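Local structure of glutathione transferase o1 (Bombyx mori, 3RBT) at residues A[188-191]-A[192-196]; A[226-229]-A[230-233]. The protein probably transfers glutathione to other compounds and may reduce dehydroascorbate with it. One frame throughout, in Å; residues are numbered along the deposited sequence.

Contact 1 (A[188-191]-A[192-196]); sequences LLRC and VNDRK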
loop_
_atom_site.group_PDB
_atom_site.type_symbol
_atom_site.label_atom_id
_atom_site.label_comp_id
_atom_site.label_asym_id
_atom_site.label_seq_id
_atom_site.Cartn_x
_atom_site.Cartn_y
_atom_site.Cartn_z
ATOM N N LEU A 188 12.743 -1.173 24.250
ATOM C CA LEU A 188 14.096 -1.700 24.454
ATOM C C LEU A 188 15.105 -0.561 24.662
ATOM O O LEU A 188 16.124 -0.744 25.325
ATOM C CB LEU A 188 14.534 -2.618 23.299
ATOM C CG LEU A 188 14.897 -2.056 21.912
ATOM C CD1 LEU A 188 16.313 -1.506 21.859
ATOM C CD2 LEU A 188 14.729 -3.110 20.827
ATOM N N LEU A 189 14.795 0.608 24.102
ATOM C CA LEU A 189 15.682 1.761 24.141
ATOM C C LEU A 189 15.892 2.276 25.563
ATOM O O LEU A 189 16.846 3.003 25.825
ATOM C CB LEU A 189 15.148 2.885 23.245
ATOM C CG LEU A 189 16.156 3.431 22.231
ATOM C CD1 LEU A 189 15.963 2.744 20.892
ATOM C CD2 LEU A 189 16.047 4.947 22.076
ATOM N N ARG A 190 15.000 1.887 26.473
ATOM C CA ARG A 190 15.124 2.248 27.875
ATOM C C ARG A 190 16.252 1.453 28.525
ATOM O O ARG A 190 16.826 1.891 29.519
ATOM C CB ARG A 190 13.804 2.037 28.624
ATOM C CG ARG A 190 13.635 2.976 29.818
ATOM C CD ARG A 190 12.441 2.622 30.707
ATOM N NE ARG A 190 11.185 2.518 29.963
ATOM C CZ ARG A 190 10.006 2.948 30.412
ATOM N NH1 ARG A 190 9.928 3.545 31.603
ATOM N NH2 ARG A 190 8.911 2.800 29.668
ATOM N N CYS A 191 16.566 0.293 27.949
ATOM C CA CYS A 191 17.728 -0.491 28.364
ATOM C C CYS A 191 19.035 0.145 27.868
ATOM O O CYS A 191 20.075 0.028 28.526
ATOM C CB CYS A 191 17.622 -1.941 27.874
ATOM S SG CYS A 191 16.078 -2.796 28.320
ATOM N N VAL A 192 18.977 0.810 26.713
ATOM C CA VAL A 192 20.148 1.474 26.130
ATOM C C VAL A 192 20.460 2.780 26.857
ATOM O O VAL A 192 21.560 2.954 27.381
ATOM C CB VAL A 192 19.977 1.773 24.614
ATOM C CG1 VAL A 192 21.281 2.351 24.035
ATOM C CG2 VAL A 192 19.553 0.523 23.858
ATOM N N ASN A 193 19.491 3.695 26.868
ATOM C CA ASN A 193 19.651 4.984 27.544
ATOM C C ASN A 193 18.375 5.359 28.287
ATOM O O ASN A 193 17.506 6.048 27.745
ATOM C CB ASN A 193 20.058 6.080 26.547
ATOM C CG ASN A 193 20.629 7.324 27.225
ATOM O OD1 ASN A 193 20.277 7.663 28.362
ATOM N ND2 ASN A 193 21.510 8.021 26.512
ATOM N N ASP A 194 18.285 4.891 29.529
ATOM C CA ASP A 194 17.115 5.065 30.381
ATOM C C ASP A 194 16.621 6.508 30.421
ATOM O O ASP A 194 15.440 6.776 30.193
ATOM C CB ASP A 194 17.440 4.587 31.801
ATOM C CG ASP A 194 16.234 4.596 32.712
ATOM O OD1 ASP A 194 16.094 5.554 33.500
ATOM O OD2 ASP A 194 15.420 3.654 32.634
ATOM N N ARG A 195 17.540 7.428 30.708
ATOM C CA ARG A 195 17.198 8.824 30.929
ATOM C C ARG A 195 16.765 9.504 29.636
ATOM O O ARG A 195 15.782 10.245 29.617
ATOM C CB ARG A 195 18.370 9.565 31.585
ATOM C CG ARG A 195 18.965 8.840 32.797
ATOM C CD ARG A 195 18.119 9.024 34.060
ATOM N NE ARG A 195 18.227 7.890 34.987
ATOM C CZ ARG A 195 19.235 7.688 35.835
ATOM N NH1 ARG A 195 20.253 8.532 35.893
ATOM N NH2 ARG A 195 19.228 6.628 36.632
ATOM N N LYS A 196 17.494 9.228 28.556
ATOM C CA LYS A 196 17.188 9.780 27.237
ATOM C C LYS A 196 15.859 9.237 26.702
ATOM O O LYS A 196 15.185 9.903 25.911
ATOM C CB LYS A 196 18.323 9.463 26.262
ATOM C CG LYS A 196 18.758 10.625 25.375
ATOM C CD LYS A 196 18.279 10.470 23.938
ATOM C CE LYS A 196 18.949 11.503 23.038
ATOM N NZ LYS A 196 18.759 11.210 21.590
#

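Contact 2 (A[226-229]-A[230-233]); sequences SPQE and YFDY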
loop_
_atom_site.group_PDB
_atom_site.type_symbol
_atom_site.label_atom_id
_atom_site.label_comp_id
_atom_site.label_asym_id
_atom_site.label_seq_id
_atom_site.Cartn_x
_atom_site.Cartn_y
_atom_site.Cartn_z
ATOM N N SER A 226 9.487 -8.462 26.494
ATOM C CA SER A 226 9.914 -7.347 27.328
ATOM C C SER A 226 10.972 -6.469 26.638
ATOM O O SER A 226 11.574 -6.886 25.643
ATOM C CB SER A 226 10.443 -7.883 28.667
ATOM O OG SER A 226 11.606 -8.675 28.484
ATOM N N PRO A 227 11.174 -5.232 27.146
ATOM C CA PRO A 227 12.308 -4.400 26.737
ATOM C C PRO A 227 13.629 -5.172 26.736
ATOM O O PRO A 227 14.355 -5.140 25.740
ATOM C CB PRO A 227 12.332 -3.312 27.807
ATOM C CG PRO A 227 10.887 -3.131 28.152
ATOM C CD PRO A 227 10.217 -4.465 27.972
ATOM N N GLN A 228 13.917 -5.886 27.825
ATOM C CA GLN A 228 15.183 -6.618 27.953
ATOM C C GLN A 228 15.305 -7.724 26.900
ATOM O O GLN A 228 16.365 -7.888 26.284
ATOM C CB GLN A 228 15.349 -7.199 29.368
ATOM C CG GLN A 228 16.745 -7.767 29.662
ATOM C CD GLN A 228 17.853 -6.721 29.542
ATOM O OE1 GLN A 228 18.755 -6.852 28.714
ATOM N NE2 GLN A 228 17.776 -5.673 30.357
ATOM N N GLU A 229 14.214 -8.462 26.697
ATOM C CA GLU A 229 14.188 -9.551 25.725
ATOM C C GLU A 229 14.438 -9.032 24.309
ATOM O O GLU A 229 15.237 -9.603 23.574
ATOM C CB GLU A 229 12.872 -10.347 25.810
ATOM C CG GLU A 229 12.770 -11.245 27.061
ATOM C CD GLU A 229 11.332 -11.600 27.430
ATOM O OE1 GLU A 229 10.420 -11.344 26.616
ATOM O OE2 GLU A 229 11.106 -12.134 28.536
ATOM N N TYR A 230 13.774 -7.939 23.938
ATOM C CA TYR A 230 14.036 -7.305 22.642
ATOM C C TYR A 230 15.485 -6.840 22.534
ATOM O O TYR A 230 16.114 -7.012 21.480
ATOM C CB TYR A 230 13.094 -6.131 22.395
ATOM C CG TYR A 230 11.712 -6.528 21.911
ATOM C CD1 TYR A 230 11.544 -7.500 20.920
ATOM C CD2 TYR A 230 10.575 -5.909 22.425
ATOM C CE1 TYR A 230 10.269 -7.854 20.473
ATOM C CE2 TYR A 230 9.301 -6.251 21.981
ATOM C CZ TYR A 230 9.156 -7.220 21.011
ATOM O OH TYR A 230 7.894 -7.556 20.578
ATOM N N PHE A 231 16.002 -6.275 23.630
ATOM C CA PHE A 231 17.357 -5.714 23.680
ATOM C C PHE A 231 18.422 -6.790 23.478
ATOM O O PHE A 231 19.324 -6.627 22.660
ATOM C CB PHE A 231 17.576 -4.952 24.994
ATOM C CG PHE A 231 18.980 -4.422 25.184
ATOM C CD1 PHE A 231 19.467 -3.374 24.400
ATOM C CD2 PHE A 231 19.807 -4.949 26.179
ATOM C CE1 PHE A 231 20.765 -2.872 24.592
ATOM C CE2 PHE A 231 21.103 -4.450 26.376
ATOM C CZ PHE A 231 21.579 -3.409 25.580
ATOM N N ASP A 232 18.299 -7.890 24.217
ATOM C CA ASP A 232 19.201 -9.020 24.051
ATOM C C ASP A 232 19.090 -9.649 22.660
ATOM O O ASP A 232 20.102 -10.054 22.084
ATOM C CB ASP A 232 18.986 -10.046 25.168
ATOM C CG ASP A 232 19.573 -9.582 26.489
ATOM O OD1 ASP A 232 20.598 -8.873 26.448
ATOM O OD2 ASP A 232 19.018 -9.912 27.558
ATOM N N TYR A 233 17.872 -9.706 22.116
ATOM C CA TYR A 233 17.682 -10.190 20.748
ATOM C C TYR A 233 18.328 -9.294 19.692
ATOM O O TYR A 233 19.088 -9.774 18.848
ATOM C CB TYR A 233 16.203 -10.378 20.380
ATOM C CG TYR A 233 16.074 -10.718 18.906
ATOM C CD1 TYR A 233 15.771 -9.734 17.960
ATOM C CD2 TYR A 233 16.323 -12.013 18.451
ATOM C CE1 TYR A 233 15.692 -10.039 16.597
ATOM C CE2 TYR A 233 16.241 -12.330 17.095
ATOM C CZ TYR A 233 15.929 -11.338 16.178
ATOM O OH TYR A 233 15.855 -11.656 14.849
#

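Contact 1 (A[188-191]-A[192-196])
Between Leu189 and Asn193 the backbone makes one helical turn: Asn193 N gives an almost straight bond of 2.9 Å to Leu189 O, with an angle of 169° at the hydrogen. Val192 N also leans on Leu189 O, but only weakly. Asn193 then leaves the helical path and serves as N-cap of helix 194-202, so the turn joins two short helices of the helical C-terminal domain. Its OD1 accepts from Lys196 N at 3.2 Å, the donor standing above the amide plane. Asparagine suits the place because its short side chain can turn back to an amide N-H that the first helical turn leaves without a backbone acceptor. On the outer side, Asp194 brings OD2 to 3.4 Å from Arg190 CG, beside the aliphatic part of the arginine. Arg190 bends at chi3 (-54°), and Arg190 NE stays 5.1 Å from Asp194 OD2, too far for a salt bridge, although the opposite charges probably attract. Asp194 OD1 instead makes a weak, long salt bridge with Arg195 NE. On the apolar side, Leu188 CD1 lies 4.3 Å from Val192 CG2. These two branched residues both touch Phe141 and helix 227-237, while Leu189 packs against Cys136 of helix 113-138 and Phe197 of helix 194-202.

Contact 2 (A[226-229]-A[230-233])
A capping box opens helix 227-237, with Ser226 and Glu229 exchanging bonds across its first turn. Ser226 OG accepts from Glu229 N at 3.2 Å, and Glu229 OE1 accepts from Ser226 N at 3.0 Å, met from above the carboxylate plane. Serine is short enough to reach back to the backbone, whereas glutamate has the length to return to the cap, its carboxylate probably also favoured by the helix dipole. Pro227 suits the first turn, where its missing N-H costs no helical bond. The main chain carries the turn onward: Tyr230 N binds Ser226 O at 3.0 Å in a nearly straight bond, and Asp232 N binds Gln228 O at 2.8 Å. Tyr230 CB and the ring atom CD2 rest against Ser226 O, with CD2 at 3.5 Å. The Gln228 chain, bent at chi2 (60°), carries its amide to the edge of the Phe231 ring, the two planes 86° apart, and close to the Asp232 carboxylate. Tyr230 is buried and pairs its hydroxyl with Glu184 of helix 174-186. Phe231 and Pro227 lie against helix 189-192, and Tyr233 reaches the loop at Met34 in the thioredoxin-like N-terminal domain.

Both contacts are local, and the chain passes through them in series, without nesting or crossing; in each the segments follow one another directly, so only a turn is closed, with no intervening chain. After helix 174-186, contact 1 runs through the short helix 189-192 and starts helix 194-202. Helices 205-216 and 218-222 follow before contact 2 starts helix 227-237, which folds back onto contact 1. They meet by side-chain packing, partly on the Pro227 carbonyl: Val192 CG2 meets Phe231 CE1 at 3.7 Å, and Leu188 CD2 lies 3.8 Å from Tyr230 CB. Helix 189-192 and the residue before it are thus packed against the start of helix 227-237, within the all-helical part of the transferase fold.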